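Local coordinates for Glp_546_48378_50642 (Giardia intestinalis, PDB 2QVW), which cleaves double-stranded RNA in the RNA interference pathway, producing small interfering RNAs of 21 to 23 base pairs that target homologous RNAs for destruction, at residues P632-L637 against L728-L733; K649-G654 against Y720-E725. All blocks are in the same frame, centred on the assembly; numbering follows the deposited sequence.

Contact 1: residues P632-L637 against L728-L733; sequences PFLIRL and LAAILL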
loop_
_atom_site.group_PDB
_atom_site.type_symbol
_atom_site.label_atom_id
_atom_site.label_comp_id
_atom_site.label_asym_id
_atom_site.label_seq_id
_atom_site.Cartn_x
_atom_site.Cartn_y
_atom_site.Cartn_z
ATOM N N PRO A 632 -9.463 33.263 17.166
ATOM C CA PRO A 632 -10.371 33.420 18.302
ATOM C C PRO A 632 -10.799 32.111 18.957
ATOM O O PRO A 632 -10.770 31.989 20.177
ATOM C CB PRO A 632 -11.545 34.191 17.694
ATOM C CG PRO A 632 -11.530 33.758 16.256
ATOM C CD PRO A 632 -10.061 33.836 15.947
ATOM N N PHE A 633 -11.187 31.137 18.142
ATOM C CA PHE A 633 -11.636 29.846 18.651
ATOM C C PHE A 633 -10.494 29.072 19.288
ATOM O O PHE A 633 -10.669 28.395 20.310
ATOM C CB PHE A 633 -12.259 29.025 17.520
ATOM C CG PHE A 633 -12.736 27.665 17.948
ATOM C CD1 PHE A 633 -13.623 27.523 19.010
ATOM C CD2 PHE A 633 -12.312 26.524 17.274
ATOM C CE1 PHE A 633 -14.076 26.265 19.389
ATOM C CE2 PHE A 633 -12.762 25.257 17.650
ATOM C CZ PHE A 633 -13.646 25.131 18.707
ATOM N N LEU A 634 -9.324 29.178 18.670
ATOM C CA LEU A 634 -8.130 28.498 19.160
ATOM C C LEU A 634 -7.831 28.954 20.584
ATOM O O LEU A 634 -7.630 28.134 21.485
ATOM C CB LEU A 634 -6.941 28.808 18.240
ATOM C CG LEU A 634 -5.556 28.298 18.639
ATOM C CD1 LEU A 634 -5.644 26.845 19.058
ATOM C CD2 LEU A 634 -4.593 28.468 17.467
ATOM N N ILE A 635 -7.829 30.274 20.772
ATOM C CA ILE A 635 -7.555 30.881 22.073
ATOM C C ILE A 635 -8.473 30.295 23.139
ATOM O O ILE A 635 -8.046 29.972 24.243
ATOM C CB ILE A 635 -7.769 32.422 22.035
ATOM C CG1 ILE A 635 -7.212 33.010 20.729
ATOM C CG2 ILE A 635 -7.091 33.064 23.246
ATOM C CD1 ILE A 635 -5.712 32.831 20.552
ATOM N N ARG A 636 -9.749 30.173 22.801
ATOM C CA ARG A 636 -10.704 29.611 23.729
ATOM C C ARG A 636 -10.194 28.245 24.147
ATOM O O ARG A 636 -9.982 27.988 25.340
ATOM C CB ARG A 636 -12.063 29.458 23.056
ATOM C CG ARG A 636 -12.778 30.758 22.756
ATOM C CD ARG A 636 -13.266 31.459 24.029
ATOM N NE ARG A 636 -14.145 32.587 23.705
ATOM C CZ ARG A 636 -14.568 33.498 24.582
ATOM N NH1 ARG A 636 -14.194 33.425 25.856
ATOM N NH2 ARG A 636 -15.366 34.485 24.181
ATOM N N LEU A 637 -9.986 27.381 23.148
ATOM C CA LEU A 637 -9.515 26.019 23.373
ATOM C C LEU A 637 -8.192 25.953 24.105
ATOM O O LEU A 637 -7.800 24.903 24.584
ATOM C CB LEU A 637 -9.414 25.276 22.045
ATOM C CG LEU A 637 -10.755 25.118 21.310
ATOM C CD1 LEU A 637 -10.542 24.331 20.027
ATOM C CD2 LEU A 637 -11.773 24.402 22.204
ATOM N N LEU A 728 -1.793 20.552 22.009
ATOM C CA LEU A 728 -1.862 19.845 20.741
ATOM C C LEU A 728 -3.286 19.590 20.318
ATOM O O LEU A 728 -3.627 19.798 19.166
ATOM C CB LEU A 728 -1.117 18.511 20.815
ATOM C CG LEU A 728 -1.222 17.609 19.569
ATOM C CD1 LEU A 728 -0.808 18.355 18.298
ATOM C CD2 LEU A 728 -0.337 16.388 19.783
ATOM N N ALA A 729 -4.117 19.130 21.241
ATOM C CA ALA A 729 -5.510 18.880 20.916
ATOM C C ALA A 729 -6.177 20.199 20.523
ATOM O O ALA A 729 -6.906 20.273 19.528
ATOM C CB ALA A 729 -6.212 18.262 22.103
ATOM N N ALA A 730 -5.906 21.244 21.300
ATOM C CA ALA A 730 -6.467 22.569 21.035
ATOM C C ALA A 730 -6.186 23.048 19.608
ATOM O O ALA A 730 -7.013 23.717 18.989
ATOM C CB ALA A 730 -5.914 23.568 22.034
ATOM N N ILE A 731 -5.017 22.706 19.085
ATOM C CA ILE A 731 -4.658 23.100 17.731
ATOM C C ILE A 731 -5.476 22.300 16.729
ATOM O O ILE A 731 -6.100 22.869 15.843
ATOM C CB ILE A 731 -3.163 22.864 17.444
ATOM C CG1 ILE A 731 -2.306 23.815 18.278
ATOM C CG2 ILE A 731 -2.892 23.032 15.962
ATOM C CD1 ILE A 731 -2.293 23.499 19.746
ATOM N N LEU A 732 -5.453 20.980 16.869
ATOM C CA LEU A 732 -6.202 20.097 15.991
ATOM C C LEU A 732 -7.663 20.542 15.948
ATOM O O LEU A 732 -8.208 20.861 14.886
ATOM C CB LEU A 732 -6.101 18.669 16.516
ATOM C CG LEU A 732 -7.245 17.712 16.213
ATOM C CD1 LEU A 732 -7.225 17.317 14.745
ATOM C CD2 LEU A 732 -7.105 16.494 17.104
ATOM N N LEU A 733 -8.276 20.578 17.125
ATOM C CA LEU A 733 -9.669 20.965 17.295
ATOM C C LEU A 733 -10.068 22.286 16.647
ATOM O O LEU A 733 -11.147 22.395 16.071
ATOM C CB LEU A 733 -9.981 21.015 18.787
ATOM C CG LEU A 733 -10.113 19.644 19.443
ATOM C CD1 LEU A 733 -9.975 19.761 20.946
ATOM C CD2 LEU A 733 -11.452 19.059 19.073
#
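The backbone oxygen Ala730 O has two leucine methyls against it: Leu634 CD1 at 3.4 Å and Leu637 CD1 at 3.7 Å. These are packing contacts, and the whole interface between 632-637 and 728-733 is of that kind, with apolar side chains and backbone carbonyls of the two helices packed together. Leu637 makes the largest share of the contact from its side. Its CB meets the methyl of Ala730 at 3.9 Å between the two CB atoms. Because its CG turns back beside its own backbone N (chi1 -62°), the CD1 branch runs on to touch Leu733 CB at 3.6 Å, and the two leucine side chains cross at about a right angle. Leu634 uses a different first torsion, with CG trans to N, and CD1 is the branch that reaches across. One residue earlier, Phe633 presents its ring edge: CE2 lies 3.6 Å from Leu733 O, with that oxygen in the ring plane. One face of the same ring is covered toward its rim by Leu637 CG, one turn later on its own helix. The small Ala730 side chain is consistent with the close approach, 5.2 Å between Leu637 CA and Ala730 CA. The segment axes approach to 8.8 Å and run nearly antiparallel, at 151°. Elsewhere on 728-733, Leu728 and Ile731 pack on helix 737-748, while Leu733 reaches Leu650 of helix 648-669. Helix 631-642 thus covers one flank of helix 718-735, which belongs to the second RNase III domain, in a buried, mainly helical region.

Contact 2: residues K649-G654 against Y720-E725; sequences KLELLG and YGDTFE. With MN (manganese (II) ion), chain E.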
loop_
_atom_site.group_PDB
_atom_site.type_symbol
_atom_site.label_atom_id
_atom_site.label_comp_id
_atom_site.label_asym_id
_atom_site.label_seq_id
_atom_site.Cartn_x
_atom_site.Cartn_y
_atom_site.Cartn_z
ATOM N N LYS A 649 -10.008 15.855 29.070
ATOM C CA LYS A 649 -10.260 15.176 27.811
ATOM C C LYS A 649 -9.372 15.661 26.665
ATOM O O LYS A 649 -8.982 14.876 25.791
ATOM C CB LYS A 649 -11.741 15.308 27.450
ATOM C CG LYS A 649 -12.679 14.631 28.450
ATOM C CD LYS A 649 -14.126 14.784 28.042
ATOM C CE LYS A 649 -15.051 14.096 29.021
ATOM N NZ LYS A 649 -16.479 14.321 28.683
ATOM N N LEU A 650 -9.054 16.950 26.665
ATOM C CA LEU A 650 -8.196 17.499 25.631
ATOM C C LEU A 650 -6.925 16.666 25.596
ATOM O O LEU A 650 -6.471 16.231 24.536
ATOM C CB LEU A 650 -7.840 18.946 25.948
ATOM C CG LEU A 650 -8.876 20.020 25.629
ATOM C CD1 LEU A 650 -8.468 21.304 26.293
ATOM C CD2 LEU A 650 -8.989 20.216 24.130
ATOM N N GLU A 651 -6.352 16.442 26.771
ATOM C CA GLU A 651 -5.128 15.663 26.887
ATOM C C GLU A 651 -5.321 14.298 26.242
ATOM O O GLU A 651 -4.491 13.848 25.438
ATOM C CB GLU A 651 -4.779 15.472 28.354
ATOM C CG GLU A 651 -3.452 14.806 28.575
ATOM C CD GLU A 651 -3.451 13.928 29.801
ATOM O OE1 GLU A 651 -4.262 14.180 30.719
ATOM O OE2 GLU A 651 -2.629 12.986 29.844
ATOM N N LEU A 652 -6.421 13.644 26.610
ATOM C CA LEU A 652 -6.748 12.328 26.084
ATOM C C LEU A 652 -6.654 12.340 24.579
ATOM O O LEU A 652 -6.044 11.462 23.971
ATOM C CB LEU A 652 -8.160 11.932 26.478
ATOM C CG LEU A 652 -8.607 10.598 25.890
ATOM C CD1 LEU A 652 -7.776 9.481 26.467
ATOM C CD2 LEU A 652 -10.066 10.371 26.202
ATOM N N LEU A 653 -7.264 13.348 23.977
ATOM C CA LEU A 653 -7.252 13.471 22.529
ATOM C C LEU A 653 -5.849 13.762 21.997
ATOM O O LEU A 653 -5.408 13.172 21.013
ATOM C CB LEU A 653 -8.193 14.589 22.095
ATOM C CG LEU A 653 -8.515 14.635 20.605
ATOM C CD1 LEU A 653 -9.488 13.525 20.258
ATOM C CD2 LEU A 653 -9.117 15.962 20.269
ATOM N N GLY A 654 -5.153 14.684 22.647
ATOM C CA GLY A 654 -3.823 15.016 22.195
ATOM C C GLY A 654 -2.937 13.792 22.193
ATOM O O GLY A 654 -2.230 13.519 21.226
ATOM N N TYR A 720 3.108 19.380 33.188
ATOM C CA TYR A 720 3.886 20.022 32.148
ATOM C C TYR A 720 3.751 19.265 30.840
ATOM O O TYR A 720 3.444 19.850 29.804
ATOM C CB TYR A 720 5.353 20.098 32.572
ATOM C CG TYR A 720 5.658 21.273 33.476
ATOM C CD1 TYR A 720 5.724 22.572 32.965
ATOM C CD2 TYR A 720 5.859 21.094 34.849
ATOM C CE1 TYR A 720 5.984 23.659 33.794
ATOM C CE2 TYR A 720 6.117 22.182 35.688
ATOM C CZ TYR A 720 6.178 23.456 35.152
ATOM O OH TYR A 720 6.439 24.531 35.971
ATOM N N GLY A 721 3.979 17.959 30.886
ATOM C CA GLY A 721 3.863 17.178 29.676
ATOM C C GLY A 721 2.411 17.061 29.271
ATOM O O GLY A 721 2.072 17.157 28.094
ATOM N N ASP A 722 1.557 16.874 30.271
ATOM C CA ASP A 722 0.119 16.712 30.077
ATOM C C ASP A 722 -0.598 17.919 29.483
ATOM O O ASP A 722 -1.549 17.768 28.729
ATOM C CB ASP A 722 -0.537 16.311 31.404
ATOM C CG ASP A 722 -0.208 14.881 31.807
ATOM O OD1 ASP A 722 0.990 14.508 31.811
ATOM O OD2 ASP A 722 -1.149 14.124 32.123
ATOM N N THR A 723 -0.164 19.123 29.820
ATOM C CA THR A 723 -0.811 20.297 29.254
ATOM C C THR A 723 -0.395 20.431 27.794
ATOM O O THR A 723 -1.161 20.928 26.969
ATOM C CB THR A 723 -0.428 21.589 30.001
ATOM O OG1 THR A 723 0.990 21.758 29.965
ATOM C CG2 THR A 723 -0.910 21.533 31.446
ATOM N N PHE A 724 0.815 19.984 27.471
ATOM C CA PHE A 724 1.279 20.058 26.096
ATOM C C PHE A 724 0.305 19.288 25.214
ATOM O O PHE A 724 -0.160 19.800 24.203
ATOM C CB PHE A 724 2.672 19.453 25.951
ATOM C CG PHE A 724 3.198 19.487 24.535
ATOM C CD1 PHE A 724 3.828 20.626 24.032
ATOM C CD2 PHE A 724 3.025 18.385 23.690
ATOM C CE1 PHE A 724 4.276 20.670 22.712
ATOM C CE2 PHE A 724 3.467 18.411 22.365
ATOM C CZ PHE A 724 4.094 19.556 21.871
ATOM N N GLU A 725 0.001 18.053 25.600
ATOM C CA GLU A 725 -0.931 17.222 24.845
ATOM C C GLU A 725 -2.267 17.935 24.769
ATOM O O GLU A 725 -2.987 17.826 23.771
ATOM C CB GLU A 725 -1.144 15.873 25.529
ATOM C CG GLU A 725 0.102 15.051 25.765
ATOM C CD GLU A 725 -0.221 13.763 26.495
ATOM O OE1 GLU A 725 -0.901 13.816 27.545
ATOM O OE2 GLU A 725 0.201 12.690 26.029
HETATM MN MN MN E . 0.172 12.700 29.565
#
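Glu651 crosses from 649-654 to the acidic residues of 720-725, and its side chain can be followed atom by atom. CB lies 4.0 Å from Asp722 O. CG, placed trans to the backbone N (chi1 -174°), meets both that carbonyl oxygen and Glu725 OE1. The chain then bends at chi2, bringing CD beside Asp722 OD2. At the tip, OE1 is 3.4 Å from Asp722 OD2, whereas OE2 faces the manganese, 2.8 Å away, and lies near Asp722 OD2 and Glu725 OE1 as well. Glu725 comes in from the other helix with an extended chain beyond CG and makes the metal bond, its OE1 2.5 Å from the ion. Asp722 OD1 sits farther off, at 3.0 Å from the manganese. The carboxylates of Glu651 and Asp722 are turned 50° against each other. Three acidic side chains so close together would probably repel one another without the manganese among them. This is a manganese site of the second RNase III domain, formed by Glu651, Asp722 and Glu725, and Glu651 belongs to the signature helix of that family. Below the carboxylates, Gly654 CA makes a CA-H...O contact of 3.3 Å to Glu725 O, so the backbones meet closely where the two segments cross at 77°. Behind them, Leu652 and Leu653 pack on helix 330-356 of the first RNase III domain, while Phe724 rests on helix 688-696.

Coming from the N terminus, the chain first lays down 632-637 on helix 631-642, then turns directly into helix 648-669, which carries 649-654. Some 65 largely helical residues later, helix 718-735 arrives: its early turns, 720-725, meet 649-654 and close the inner loop as contact 2. Its later turns, 728-733, reach back to 632-637 and close the outer loop as contact 1. The two loops are therefore nested, and helix 718-735 serves both. It joins the metal site at one end to the apolar packing of helix 631-642 at the other. The contacts also touch directly, where Ala729 and Leu733 pack on Leu650.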